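Local coordinates for protein AncCDT-1 (PDB 5T0W) that binds arginine between its two lobes and, as an ancestral family 3 solute-binding protein and precursor of cyclohexadienyl dehydratase, probably served amino acid transport, at residues F38-K41 / Y45-F48; K54-E59 / F83-S88; G73-L78 / P94-K99; S88-T93 / G210-K215; G110-V115 / P183-Y188. One frame throughout, in Å; residues are numbered along the deposited sequence.

How the contacts relate
From the N terminus, contact 1 closes first, pairing strands 38-39 and 45-46 into a hairpin that leads straight into helix 48-60. That helix opens contact 2, which ends at Ser88 on the far side of strand 85-86. Contact 3 crosses contact 2, since helix 74-79 lies between the two segments of contact 2 and helix 94-97 follows them. Contact 4 begins on the shared Ser88, crosses contact 3 and returns only at strand 207-213, enclosing in its long loop contact 5, which belongs to the other lobe. Contacts 2, 3 and 4 all touch the bound arginine; contact 1 meets contact 5 where Phe38 packs near Tyr187.

Contact 1: F38-K41 / Y45-F48; sequences FKDK and YTGF
Phe38 and Thr46 form the hydrogen-bonded pair of a short antiparallel beta hairpin, a two-stranded sheet just ahead of helix 48-60. Phe38 N donates to Thr46 O at 2.9 Å, and Thr46 N returns a bond to Phe38 O. On one face of the hairpin the Phe38 ring covers its partner. From CB, chi1 of 55° sets CG between the backbone N and the carbonyl carbon, and the ring is laid across the neighbouring strand. CG and CD1 run over the carbonyl of Thr46, CD1 lying 3.2 Å from Thr46 O; CE1 continues to Gly47 CA, while CD2 and CE2 rest on the Thr46 methyl, a CH-pi contact with CG2 3.7 Å from the ring centroid. At the tip, Phe38 CZ lies 3.8 Å from Thr46 CG2. A serine in place of Phe38 would probably leave that methyl without its aromatic cover and open a gap beside Gly47. The non-hydrogen-bonded pair, Lys39 and Tyr45, occupies the other face, its side chains running side by side. Bends in the lysine chain bring its end over the Tyr45 ring, with NZ 4.6 Å from the centroid in a cation-pi contact and CE 3.6 Å from Tyr45 CZ.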
# COMPACT_ATOMS: atom_id res chain seq x y z
N PHE A 38 -4.31 8.98 -2.51
CA PHE A 38 -4.57 9.38 -3.87
C PHE A 38 -4.94 10.85 -3.92
O PHE A 38 -4.87 11.59 -2.91
CB PHE A 38 -5.63 8.48 -4.51
CG PHE A 38 -6.91 8.41 -3.75
CD1 PHE A 38 -7.01 7.62 -2.62
CD2 PHE A 38 -8.04 9.10 -4.19
CE1 PHE A 38 -8.20 7.54 -1.92
CE2 PHE A 38 -9.23 9.03 -3.51
CZ PHE A 38 -9.31 8.25 -2.35
N LYS A 39 -5.19 11.29 -5.13
CA LYS A 39 -5.71 12.62 -5.37
C LYS A 39 -7.19 12.52 -5.54
O LYS A 39 -7.68 11.61 -6.19
CB LYS A 39 -5.07 13.20 -6.64
CG LYS A 39 -3.55 13.22 -6.64
CD LYS A 39 -2.93 13.65 -5.32
CE LYS A 39 -1.50 14.14 -5.53
NZ LYS A 39 -1.44 15.47 -6.20
N ASP A 40 -7.93 13.44 -4.92
CA ASP A 40 -9.35 13.63 -5.24
C ASP A 40 -9.49 14.45 -6.53
O ASP A 40 -8.49 14.85 -7.15
CB ASP A 40 -10.12 14.25 -4.05
CG ASP A 40 -9.64 15.64 -3.68
OD1 ASP A 40 -8.83 16.24 -4.43
OD2 ASP A 40 -10.09 16.14 -2.63
N LYS A 41 -10.73 14.72 -6.91
CA LYS A 41 -11.05 15.55 -8.09
C LYS A 41 -10.33 16.92 -8.17
O LYS A 41 -10.03 17.39 -9.27
CB LYS A 41 -12.57 15.73 -8.20
CG LYS A 41 -13.24 16.30 -6.94
CD LYS A 41 -14.17 15.29 -6.23
CE LYS A 41 -15.61 15.50 -6.71
NZ LYS A 41 -16.50 14.33 -6.44
N TYR A 45 -4.75 15.55 -1.55
CA TYR A 45 -4.34 14.29 -1.02
C TYR A 45 -5.47 13.76 -0.16
O TYR A 45 -6.07 14.50 0.63
CB TYR A 45 -3.05 14.33 -0.20
CG TYR A 45 -1.78 14.37 -1.04
CD1 TYR A 45 -1.23 13.19 -1.54
CD2 TYR A 45 -1.10 15.56 -1.28
CE1 TYR A 45 -0.07 13.23 -2.30
CE2 TYR A 45 0.07 15.60 -2.04
CZ TYR A 45 0.58 14.43 -2.55
OH TYR A 45 1.78 14.41 -3.28
N THR A 46 -5.78 12.49 -0.34
CA THR A 46 -6.91 11.92 0.33
C THR A 46 -6.77 10.40 0.44
O THR A 46 -6.12 9.78 -0.38
CB THR A 46 -8.22 12.34 -0.38
OG1 THR A 46 -9.34 11.83 0.34
CG2 THR A 46 -8.25 11.81 -1.79
N GLY A 47 -7.37 9.82 1.45
CA GLY A 47 -7.26 8.39 1.69
C GLY A 47 -7.07 8.05 3.16
O GLY A 47 -6.90 8.94 4.00
N PHE A 48 -7.05 6.75 3.44
CA PHE A 48 -6.85 6.21 4.78
C PHE A 48 -5.49 6.60 5.32
O PHE A 48 -5.39 7.13 6.43
CB PHE A 48 -6.96 4.70 4.68
CG PHE A 48 -6.97 3.97 6.00
CD1 PHE A 48 -7.93 4.22 6.94
CD2 PHE A 48 -6.05 2.97 6.26
CE1 PHE A 48 -7.95 3.53 8.13
CE2 PHE A 48 -6.08 2.25 7.44
CZ PHE A 48 -7.04 2.54 8.37

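Contact 2: K54-E59 / F83-S88; sequences KALAKE and FDIVMS. With ARG (arginine), chain E.
Leu56 CG and Ile85 CG1 both stand anti to the backbone N (chi1 172° and -178°), and these settings let the two side chains reach toward each other across the gap between helix 48-60 and strand 85-86. They meet tip to tip, Leu56 CD2 lying 4.1 Å from Ile85 CD1. The same leucine methyl is also approached by Met87, whose SD stands 4.4 Å from CD2, so a single branch of Leu56 faces two residues of the strand side. Ile85 and Met87 are two positions apart and both direct their side chains to the helix, whereas Val86 between them turns to the other side and packs on Ile74. The backbones remain well separated, with 10.7 Å between Leu56 CA and Met87 CA, and only these apolar ends bridge the distance. Around them, Leu25 and Trp227 also touch Leu56, and Phe211 packs on Ile85 and Met87, which makes the contact part of a larger buried core.

At its far end the segment 83-88 leaves the core for the ligand. Ser88 OG takes a hydrogen bond from NH1 of the bound arginine at 3.0 Å. The ligand NE donates to Ser88 O at 3.1 Å, and NH1 adds a weak bond to that carbonyl. Ser88 OG is also bonded to Asp30 N, a second link that helps fix the hydroxyl. Helix packing on a parallel sheet whose strand runs out into the ligand pocket is the construction seen in the alpha/beta lobes of periplasmic binding proteins.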
# COMPACT_ATOMS: atom_id res chain seq x y z
N LYS A 54 -2.54 12.74 8.89
CA LYS A 54 -3.05 13.95 9.51
C LYS A 54 -3.19 13.79 11.00
O LYS A 54 -2.84 14.71 11.75
CB LYS A 54 -4.41 14.32 8.94
CG LYS A 54 -4.31 14.86 7.53
CD LYS A 54 -5.66 15.33 7.05
CE LYS A 54 -5.50 15.97 5.68
NZ LYS A 54 -6.81 16.01 5.02
N ALA A 55 -3.73 12.66 11.43
CA ALA A 55 -3.96 12.42 12.86
C ALA A 55 -2.62 12.43 13.60
O ALA A 55 -2.52 13.00 14.69
CB ALA A 55 -4.70 11.09 13.09
N LEU A 56 -1.63 11.75 13.03
CA LEU A 56 -0.29 11.70 13.62
C LEU A 56 0.32 13.10 13.74
O LEU A 56 0.85 13.48 14.79
CB LEU A 56 0.63 10.80 12.78
CG LEU A 56 2.11 10.80 13.16
CD1 LEU A 56 2.32 10.54 14.64
CD2 LEU A 56 2.85 9.73 12.36
N ALA A 57 0.25 13.87 12.66
CA ALA A 57 0.71 15.25 12.69
C ALA A 57 0.05 16.05 13.83
O ALA A 57 0.75 16.65 14.62
CB ALA A 57 0.47 15.89 11.36
N LYS A 58 -1.27 16.02 13.92
CA LYS A 58 -1.98 16.65 15.05
C LYS A 58 -1.38 16.23 16.41
O LYS A 58 -0.93 17.07 17.18
CB LYS A 58 -3.48 16.35 15.02
N GLU A 59 -1.31 14.92 16.65
CA GLU A 59 -0.67 14.37 17.85
C GLU A 59 0.70 15.01 18.11
O GLU A 59 1.03 15.36 19.25
CB GLU A 59 -0.51 12.86 17.67
CG GLU A 59 0.24 12.12 18.76
CD GLU A 59 -0.64 11.36 19.72
OE1 GLU A 59 -1.89 11.48 19.70
OE2 GLU A 59 -0.05 10.60 20.53
N PHE A 83 12.06 11.93 3.56
CA PHE A 83 10.93 12.19 4.41
C PHE A 83 11.13 11.40 5.69
O PHE A 83 12.05 10.61 5.79
CB PHE A 83 9.62 11.80 3.70
CG PHE A 83 9.67 10.46 3.03
CD1 PHE A 83 9.65 9.30 3.77
CD2 PHE A 83 9.73 10.36 1.64
CE1 PHE A 83 9.69 8.07 3.16
CE2 PHE A 83 9.78 9.14 1.01
CZ PHE A 83 9.76 7.98 1.78
N ASP A 84 10.22 11.58 6.65
CA ASP A 84 10.36 10.93 7.96
C ASP A 84 9.71 9.60 8.11
O ASP A 84 10.15 8.81 8.92
CB ASP A 84 9.77 11.83 9.02
CG ASP A 84 10.31 13.20 8.95
OD1 ASP A 84 11.56 13.32 9.00
OD2 ASP A 84 9.49 14.14 8.82
N ILE A 85 8.65 9.33 7.35
CA ILE A 85 7.85 8.14 7.60
C ILE A 85 7.09 7.72 6.36
O ILE A 85 6.57 8.58 5.62
CB ILE A 85 6.86 8.39 8.77
CG1 ILE A 85 6.03 7.15 9.10
CG2 ILE A 85 5.90 9.54 8.45
CD1 ILE A 85 5.43 7.17 10.49
N VAL A 86 7.00 6.42 6.12
CA VAL A 86 6.23 5.88 4.98
C VAL A 86 4.80 5.55 5.44
O VAL A 86 4.62 4.76 6.33
CB VAL A 86 6.87 4.61 4.41
CG1 VAL A 86 6.04 4.05 3.29
CG2 VAL A 86 8.27 4.90 3.94
N MET A 87 3.80 6.19 4.84
CA MET A 87 2.41 5.84 5.09
C MET A 87 1.73 5.63 3.73
O MET A 87 1.30 6.58 3.08
CB MET A 87 1.71 6.93 5.89
CG MET A 87 2.49 7.40 7.11
SD MET A 87 1.69 8.47 8.34
CE MET A 87 0.28 7.59 9.03
N SER A 88 1.79 4.40 3.25
CA SER A 88 1.55 4.12 1.82
C SER A 88 1.18 2.68 1.55
O SER A 88 1.63 2.07 0.59
CB SER A 88 2.75 4.54 0.95
OG SER A 88 2.32 4.84 -0.36
N ARG E . 0.93 -3.66 0.15
CA ARG E . 1.82 -3.86 -1.00
C ARG E . 3.21 -3.66 -0.52
O ARG E . 4.13 -4.07 -1.24
CB ARG E . 1.54 -2.86 -2.08
CG ARG E . 1.85 -1.46 -1.64
CD ARG E . 1.80 -0.48 -2.80
NE ARG E . 1.49 0.85 -2.31
CZ ARG E . 1.49 1.94 -3.06
NH1 ARG E . 1.17 3.13 -2.52
NH2 ARG E . 1.80 1.85 -4.34
OXT ARG E . 3.42 -3.08 0.56

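Contact 3: G73-L78 / P94-K99; sequences GIIPAL and PERKKK. With ARG (arginine), chain E.
Ile75 CA and Lys99 CA, 8.0 Å apart, mark the closest backbone approach of segments 73-78 and 94-99, so these two parts of the solute-binding fold, each carrying a short helix, meet through side chains alone. Gly73 sits at the N-cap of the first helix, and Ala77 N bonds back to Gly73 O. In the second segment, Lys99 N bonds to Arg96 O at 2.9 Å, an i to i-3 backbone link. Ile75 carries the contact from its side. Its CD1 rests 3.9 Å from Arg96 CG, against the aliphatic part of the arginine, and the two side chains cross at about a right angle. The CG2 branch of Ile75, a separate arm, comes within 4.4 Å of Lys99 CB.

Beyond CG the Arg96 chain is extended to NE, carrying the guanidinium from this surface contact into the pocket, with Trp71 and Met90 touching it on the way. There it meets the carboxylate of the bound arginine edge-on, through two separate N-H groups. NH1 also donates to Thr91 O, which would help hold the group's rotation. A methionine in its place would probably leave the ligand carboxylate without its two-pronged cationic partner. The bond from NH1 to the ligand OXT is 3.0 Å with an angle of 163°, and that from NH2 to the ligand O is 2.9 Å.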
# COMPACT_ATOMS: atom_id res chain seq x y z
N GLY A 73 11.28 2.97 -5.26
CA GLY A 73 12.35 3.62 -4.53
C GLY A 73 11.93 4.23 -3.20
O GLY A 73 12.61 5.10 -2.67
N ILE A 74 10.78 3.81 -2.68
CA ILE A 74 10.24 4.45 -1.50
C ILE A 74 11.08 4.17 -0.24
O ILE A 74 11.22 5.05 0.60
CB ILE A 74 8.76 4.10 -1.26
CG1 ILE A 74 8.15 5.14 -0.29
CG2 ILE A 74 8.62 2.71 -0.70
CD1 ILE A 74 6.64 5.06 -0.18
N ILE A 75 11.61 2.96 -0.12
CA ILE A 75 12.49 2.65 0.99
C ILE A 75 13.84 3.37 0.89
O ILE A 75 14.33 3.92 1.88
CB ILE A 75 12.68 1.14 1.16
CG1 ILE A 75 11.40 0.57 1.75
CG2 ILE A 75 13.86 0.84 2.06
CD1 ILE A 75 11.41 -0.92 1.94
N PRO A 76 14.46 3.36 -0.29
CA PRO A 76 15.68 4.20 -0.40
C PRO A 76 15.46 5.68 -0.10
O PRO A 76 16.34 6.34 0.46
CB PRO A 76 16.11 3.99 -1.87
CG PRO A 76 15.63 2.61 -2.18
CD PRO A 76 14.34 2.40 -1.40
N ALA A 77 14.30 6.21 -0.51
CA ALA A 77 13.99 7.60 -0.26
C ALA A 77 13.91 7.84 1.24
O ALA A 77 14.39 8.86 1.74
CB ALA A 77 12.70 7.98 -0.93
N LEU A 78 13.34 6.88 1.96
CA LEU A 78 13.19 6.98 3.39
C LEU A 78 14.56 6.92 4.05
O LEU A 78 14.90 7.80 4.84
CB LEU A 78 12.34 5.84 3.93
CG LEU A 78 12.33 5.71 5.45
CD1 LEU A 78 11.72 6.94 6.07
CD2 LEU A 78 11.62 4.45 5.88
N PRO A 94 9.64 -9.72 6.21
CA PRO A 94 10.96 -9.98 6.81
C PRO A 94 12.06 -9.23 6.05
O PRO A 94 12.87 -8.52 6.65
CB PRO A 94 11.13 -11.48 6.64
CG PRO A 94 9.74 -12.01 6.55
CD PRO A 94 8.96 -10.96 5.83
N GLU A 95 12.04 -9.35 4.73
CA GLU A 95 13.07 -8.71 3.90
C GLU A 95 13.14 -7.20 4.15
O GLU A 95 14.21 -6.64 4.26
CB GLU A 95 12.83 -9.02 2.41
CG GLU A 95 14.09 -9.35 1.60
CD GLU A 95 13.87 -9.24 0.06
OE1 GLU A 95 12.69 -9.25 -0.40
OE2 GLU A 95 14.87 -9.12 -0.69
N ARG A 96 11.96 -6.55 4.24
CA ARG A 96 11.88 -5.10 4.50
C ARG A 96 12.24 -4.71 5.93
O ARG A 96 12.83 -3.66 6.15
CB ARG A 96 10.49 -4.58 4.21
CG ARG A 96 10.14 -4.56 2.75
CD ARG A 96 8.63 -4.41 2.53
NE ARG A 96 8.33 -4.22 1.13
CZ ARG A 96 7.12 -4.04 0.66
NH1 ARG A 96 6.08 -4.02 1.46
NH2 ARG A 96 6.96 -3.89 -0.64
N LYS A 97 11.90 -5.57 6.90
CA LYS A 97 12.30 -5.40 8.33
C LYS A 97 13.83 -5.25 8.51
O LYS A 97 14.29 -4.54 9.41
CB LYS A 97 11.76 -6.54 9.23
CG LYS A 97 10.32 -6.34 9.69
CD LYS A 97 9.69 -7.64 10.17
CE LYS A 97 9.76 -7.86 11.69
NZ LYS A 97 8.45 -7.52 12.36
N LYS A 98 14.59 -5.89 7.63
CA LYS A 98 16.05 -5.77 7.64
C LYS A 98 16.53 -4.39 7.23
O LYS A 98 17.66 -4.04 7.51
CB LYS A 98 16.69 -6.80 6.70
CG LYS A 98 16.46 -8.24 7.12
CD LYS A 98 16.78 -9.20 5.98
CE LYS A 98 16.38 -10.62 6.28
NZ LYS A 98 16.76 -11.02 7.67
N LYS A 99 15.70 -3.63 6.53
CA LYS A 99 16.11 -2.33 6.04
C LYS A 99 15.53 -1.16 6.84
O LYS A 99 16.16 -0.10 6.99
CB LYS A 99 15.76 -2.21 4.54
CG LYS A 99 16.74 -2.97 3.64
CD LYS A 99 16.39 -2.92 2.16
CE LYS A 99 15.41 -4.02 1.78
NZ LYS A 99 15.24 -4.06 0.29
N ARG E . 0.93 -3.66 0.15
CA ARG E . 1.82 -3.86 -1.00
C ARG E . 3.21 -3.66 -0.52
O ARG E . 4.13 -4.07 -1.24
CB ARG E . 1.54 -2.86 -2.08
CG ARG E . 1.85 -1.46 -1.64
CD ARG E . 1.80 -0.48 -2.80
NE ARG E . 1.49 0.85 -2.31
CZ ARG E . 1.49 1.94 -3.06
NH1 ARG E . 1.17 3.13 -2.52
NH2 ARG E . 1.80 1.85 -4.34
OXT ARG E . 3.42 -3.08 0.56

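Contact 4: S88-T93 / G210-K215; sequences SGMTIT and GFAIRK. With ARG (arginine), chain E.
The ligand pocket of this solute-binding protein is lined on one side by the loop 88-93, which is fastened from behind to segment 210-215. Met90 O accepts a bond from Gly210 N at 2.8 Å, almost straight at 160°. A water strengthens the join: it accepts from Ser88 N and Met90 N and donates to Gly210 O, so it bridges the two backbones. Ile92 lays CG1 and CD1 against Gly210, where a side chain would probably crowd CD1. Met90, with CG anti to the backbone N (chi1 -172°), points toward segment 210-215 and, extended, sets SD 4.1 Å from Ala212 CB. Phe102 packs on both residues.

The loop's pocket side holds the amino acid end of the bound arginine. Its N donates to Gly89 O at 2.8 Å and also to Thr91 OG1, so two acceptors from the loop grip the amino group. Gly89 has positive phi, a conformation that glycine readily adopts. The ligand carboxylate is held by the backbone as well: Thr91 N donates to OXT over 2.8 Å at an angle of 169°.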
# COMPACT_ATOMS: atom_id res chain seq x y z
N SER A 88 1.79 4.40 3.25
CA SER A 88 1.55 4.12 1.82
C SER A 88 1.18 2.68 1.55
O SER A 88 1.63 2.07 0.59
CB SER A 88 2.75 4.54 0.95
OG SER A 88 2.32 4.84 -0.36
N GLY A 89 0.33 2.15 2.42
CA GLY A 89 -0.17 0.80 2.29
C GLY A 89 0.92 -0.25 2.31
O GLY A 89 0.84 -1.21 1.57
N MET A 90 1.94 -0.03 3.13
CA MET A 90 3.10 -0.88 3.11
C MET A 90 2.99 -2.14 3.98
O MET A 90 2.84 -2.08 5.18
CB MET A 90 4.30 -0.09 3.53
CG MET A 90 5.57 -0.85 3.35
SD MET A 90 6.97 0.21 3.41
CE MET A 90 8.26 -1.01 3.31
N THR A 91 3.04 -3.28 3.32
CA THR A 91 3.06 -4.57 3.98
C THR A 91 4.39 -4.74 4.75
O THR A 91 5.44 -4.39 4.26
CB THR A 91 2.93 -5.68 2.94
OG1 THR A 91 1.69 -5.54 2.24
CG2 THR A 91 2.98 -7.03 3.58
N ILE A 92 4.29 -5.29 5.97
CA ILE A 92 5.46 -5.65 6.79
C ILE A 92 5.97 -7.00 6.31
O ILE A 92 5.24 -7.95 6.32
CB ILE A 92 5.12 -5.74 8.30
CG1 ILE A 92 4.60 -4.38 8.80
CG2 ILE A 92 6.34 -6.15 9.11
CD1 ILE A 92 3.99 -4.39 10.17
N THR A 93 7.22 -7.05 5.87
CA THR A 93 7.82 -8.29 5.46
C THR A 93 9.18 -8.47 6.11
O THR A 93 9.81 -7.48 6.51
CB THR A 93 7.99 -8.38 3.92
OG1 THR A 93 9.00 -7.46 3.48
CG2 THR A 93 6.67 -8.13 3.20
N GLY A 210 2.13 -1.76 7.89
CA GLY A 210 2.67 -0.84 8.90
C GLY A 210 3.19 0.44 8.28
O GLY A 210 3.34 0.54 7.07
N PHE A 211 3.52 1.40 9.14
CA PHE A 211 4.29 2.57 8.75
C PHE A 211 5.77 2.38 9.00
O PHE A 211 6.18 1.94 10.07
CB PHE A 211 3.82 3.77 9.54
CG PHE A 211 2.35 3.92 9.52
CD1 PHE A 211 1.68 4.02 8.31
CD2 PHE A 211 1.63 3.96 10.70
CE1 PHE A 211 0.31 4.17 8.29
CE2 PHE A 211 0.27 4.12 10.69
CZ PHE A 211 -0.39 4.21 9.49
N ALA A 212 6.59 2.74 8.01
CA ALA A 212 8.04 2.49 8.08
C ALA A 212 8.80 3.72 8.53
O ALA A 212 8.45 4.81 8.13
CB ALA A 212 8.56 2.05 6.73
N ILE A 213 9.83 3.53 9.34
CA ILE A 213 10.77 4.59 9.63
C ILE A 213 12.20 4.04 9.59
O ILE A 213 12.41 2.83 9.71
CB ILE A 213 10.54 5.23 11.01
CG1 ILE A 213 10.84 4.24 12.12
CG2 ILE A 213 9.11 5.73 11.13
CD1 ILE A 213 11.01 4.89 13.47
N ARG A 214 13.18 4.93 9.47
CA ARG A 214 14.57 4.53 9.53
C ARG A 214 14.89 3.84 10.86
O ARG A 214 14.33 4.20 11.90
CB ARG A 214 15.49 5.73 9.41
CG ARG A 214 15.46 6.40 8.08
CD ARG A 214 16.46 7.55 8.09
NE ARG A 214 16.00 8.73 8.84
CZ ARG A 214 15.10 9.61 8.40
NH1 ARG A 214 14.52 9.46 7.22
NH2 ARG A 214 14.76 10.65 9.15
N LYS A 215 15.80 2.87 10.80
CA LYS A 215 16.38 2.24 12.00
C LYS A 215 17.07 3.29 12.88
O LYS A 215 17.42 4.38 12.43
CB LYS A 215 17.44 1.21 11.62
CG LYS A 215 17.00 0.12 10.67
CD LYS A 215 16.37 -1.05 11.40
CE LYS A 215 16.34 -2.29 10.51
NZ LYS A 215 15.98 -3.49 11.30
N ARG E . 0.93 -3.66 0.15
CA ARG E . 1.82 -3.86 -1.00
C ARG E . 3.21 -3.66 -0.52
O ARG E . 4.13 -4.07 -1.24
CB ARG E . 1.54 -2.86 -2.08
CG ARG E . 1.85 -1.46 -1.64
CD ARG E . 1.80 -0.48 -2.80
NE ARG E . 1.49 0.85 -2.31
CZ ARG E . 1.49 1.94 -3.06
NH1 ARG E . 1.17 3.13 -2.52
NH2 ARG E . 1.80 1.85 -4.34
OXT ARG E . 3.42 -3.08 0.56
O HOH W 1 1.89 2.31 5.16

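Contact 5: G110-V115 / P183-Y188; sequences GQTILV and PVAAYY
In the second alpha/beta lobe of the periplasmic binding protein fold, helix 182-189 packs on the central sheet, and Ala185 is the residue that meets strand 107-115 most fully. The strand and helix segments run in nearly the same direction, their axes 28° apart and 8.0 Å from each other at closest approach. Such a short separation suits the small side chain at the middle of the interface. Thr112 approaches it with its methyl: chi1 of -57° places OG1 beside the backbone N and leaves CG2 anti to it, 3.6 Å from Ala185 CB, and Thr112 CB is almost as near.

Two positions along, Leu114 reaches the helix from the same face of the strand and divides its branches between two turns. CD1 covers Ala185, coming 3.7 Å from CB and 3.6 Å from the carbonyl O. CD2 goes on to Tyr188, where it touches CB at 3.9 Å; the two side chains cross at about a right angle, and the tyrosine ring leads away from the strand to stack with Phe167. Val199 also packs on Thr112 and Leu114, while Thr180 touches Ala185, so neighbouring strands share in the same layer.

Because the side-chain groups that meet are aliphatic carbons, the contact depends on the fit of shapes and on burial from water, while backbone bonds of Thr112 with Thr180 and Leu114 with Met178 fix strand 107-115 against strand 177-181, which runs directly into the helix.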
# COMPACT_ATOMS: atom_id res chain seq x y z
N GLY A 110 -4.85 -9.05 1.97
CA GLY A 110 -4.50 -10.25 1.24
C GLY A 110 -4.31 -9.88 -0.21
O GLY A 110 -4.50 -8.73 -0.60
N GLN A 111 -3.87 -10.87 -1.00
CA GLN A 111 -3.59 -10.68 -2.42
C GLN A 111 -4.86 -11.08 -3.11
O GLN A 111 -5.38 -12.14 -2.84
CB GLN A 111 -2.41 -11.55 -2.88
CG GLN A 111 -1.07 -11.11 -2.32
CD GLN A 111 -0.87 -9.65 -2.59
OE1 GLN A 111 -0.87 -9.22 -3.75
NE2 GLN A 111 -0.69 -8.85 -1.54
N THR A 112 -5.30 -10.26 -4.06
CA THR A 112 -6.46 -10.56 -4.90
C THR A 112 -6.13 -10.47 -6.39
O THR A 112 -5.29 -9.68 -6.81
CB THR A 112 -7.56 -9.60 -4.55
OG1 THR A 112 -7.83 -9.72 -3.16
CG2 THR A 112 -8.81 -9.88 -5.34
N ILE A 113 -6.77 -11.33 -7.18
CA ILE A 113 -6.62 -11.36 -8.63
C ILE A 113 -7.81 -10.65 -9.25
O ILE A 113 -8.95 -10.90 -8.89
CB ILE A 113 -6.61 -12.80 -9.18
CG1 ILE A 113 -5.50 -13.62 -8.55
CG2 ILE A 113 -6.48 -12.79 -10.70
CD1 ILE A 113 -5.71 -15.11 -8.67
N LEU A 114 -7.53 -9.82 -10.23
CA LEU A 114 -8.55 -9.09 -10.95
C LEU A 114 -8.50 -9.52 -12.40
O LEU A 114 -7.41 -9.62 -12.96
CB LEU A 114 -8.21 -7.61 -10.86
CG LEU A 114 -9.33 -6.63 -10.54
CD1 LEU A 114 -9.86 -6.92 -9.15
CD2 LEU A 114 -8.78 -5.21 -10.59
N VAL A 115 -9.66 -9.80 -12.99
CA VAL A 115 -9.77 -10.16 -14.41
C VAL A 115 -10.96 -9.49 -15.13
O VAL A 115 -11.83 -8.90 -14.48
CB VAL A 115 -9.88 -11.69 -14.61
CG1 VAL A 115 -8.62 -12.38 -14.12
CG2 VAL A 115 -11.09 -12.25 -13.91
N PRO A 183 -7.94 -4.76 -0.73
CA PRO A 183 -8.77 -3.55 -0.67
C PRO A 183 -8.64 -2.68 -1.91
O PRO A 183 -9.55 -1.94 -2.26
CB PRO A 183 -8.26 -2.82 0.58
CG PRO A 183 -7.45 -3.82 1.32
CD PRO A 183 -6.88 -4.74 0.28
N VAL A 184 -7.50 -2.77 -2.59
CA VAL A 184 -7.31 -2.03 -3.85
C VAL A 184 -8.11 -2.69 -4.96
O VAL A 184 -8.77 -2.01 -5.74
CB VAL A 184 -5.84 -1.94 -4.24
CG1 VAL A 184 -5.68 -1.26 -5.58
CG2 VAL A 184 -5.07 -1.19 -3.17
N ALA A 185 -8.06 -4.02 -5.01
CA ALA A 185 -8.80 -4.80 -6.00
C ALA A 185 -10.28 -4.53 -5.90
O ALA A 185 -10.97 -4.36 -6.92
CB ALA A 185 -8.53 -6.28 -5.78
N ALA A 186 -10.78 -4.48 -4.66
CA ALA A 186 -12.18 -4.21 -4.45
C ALA A 186 -12.52 -2.83 -4.97
O ALA A 186 -13.51 -2.65 -5.69
CB ALA A 186 -12.51 -4.33 -2.97
N TYR A 187 -11.71 -1.85 -4.60
CA TYR A 187 -11.94 -0.47 -5.03
C TYR A 187 -11.96 -0.35 -6.56
O TYR A 187 -12.86 0.26 -7.10
CB TYR A 187 -10.92 0.47 -4.36
CG TYR A 187 -11.18 1.95 -4.56
CD1 TYR A 187 -10.87 2.58 -5.77
CD2 TYR A 187 -11.75 2.75 -3.51
CE1 TYR A 187 -11.12 3.94 -5.94
CE2 TYR A 187 -11.99 4.11 -3.66
CZ TYR A 187 -11.66 4.71 -4.88
OH TYR A 187 -11.90 6.05 -5.08
N TYR A 188 -11.02 -0.99 -7.26
CA TYR A 188 -11.04 -1.03 -8.73
C TYR A 188 -12.27 -1.76 -9.33
O TYR A 188 -12.68 -1.45 -10.45
CB TYR A 188 -9.75 -1.65 -9.32
CG TYR A 188 -8.59 -0.66 -9.48
CD1 TYR A 188 -8.74 0.49 -10.24
CD2 TYR A 188 -7.35 -0.89 -8.88
CE1 TYR A 188 -7.70 1.40 -10.36
CE2 TYR A 188 -6.30 0.01 -9.01
CZ TYR A 188 -6.47 1.15 -9.75
OH TYR A 188 -5.43 2.07 -9.88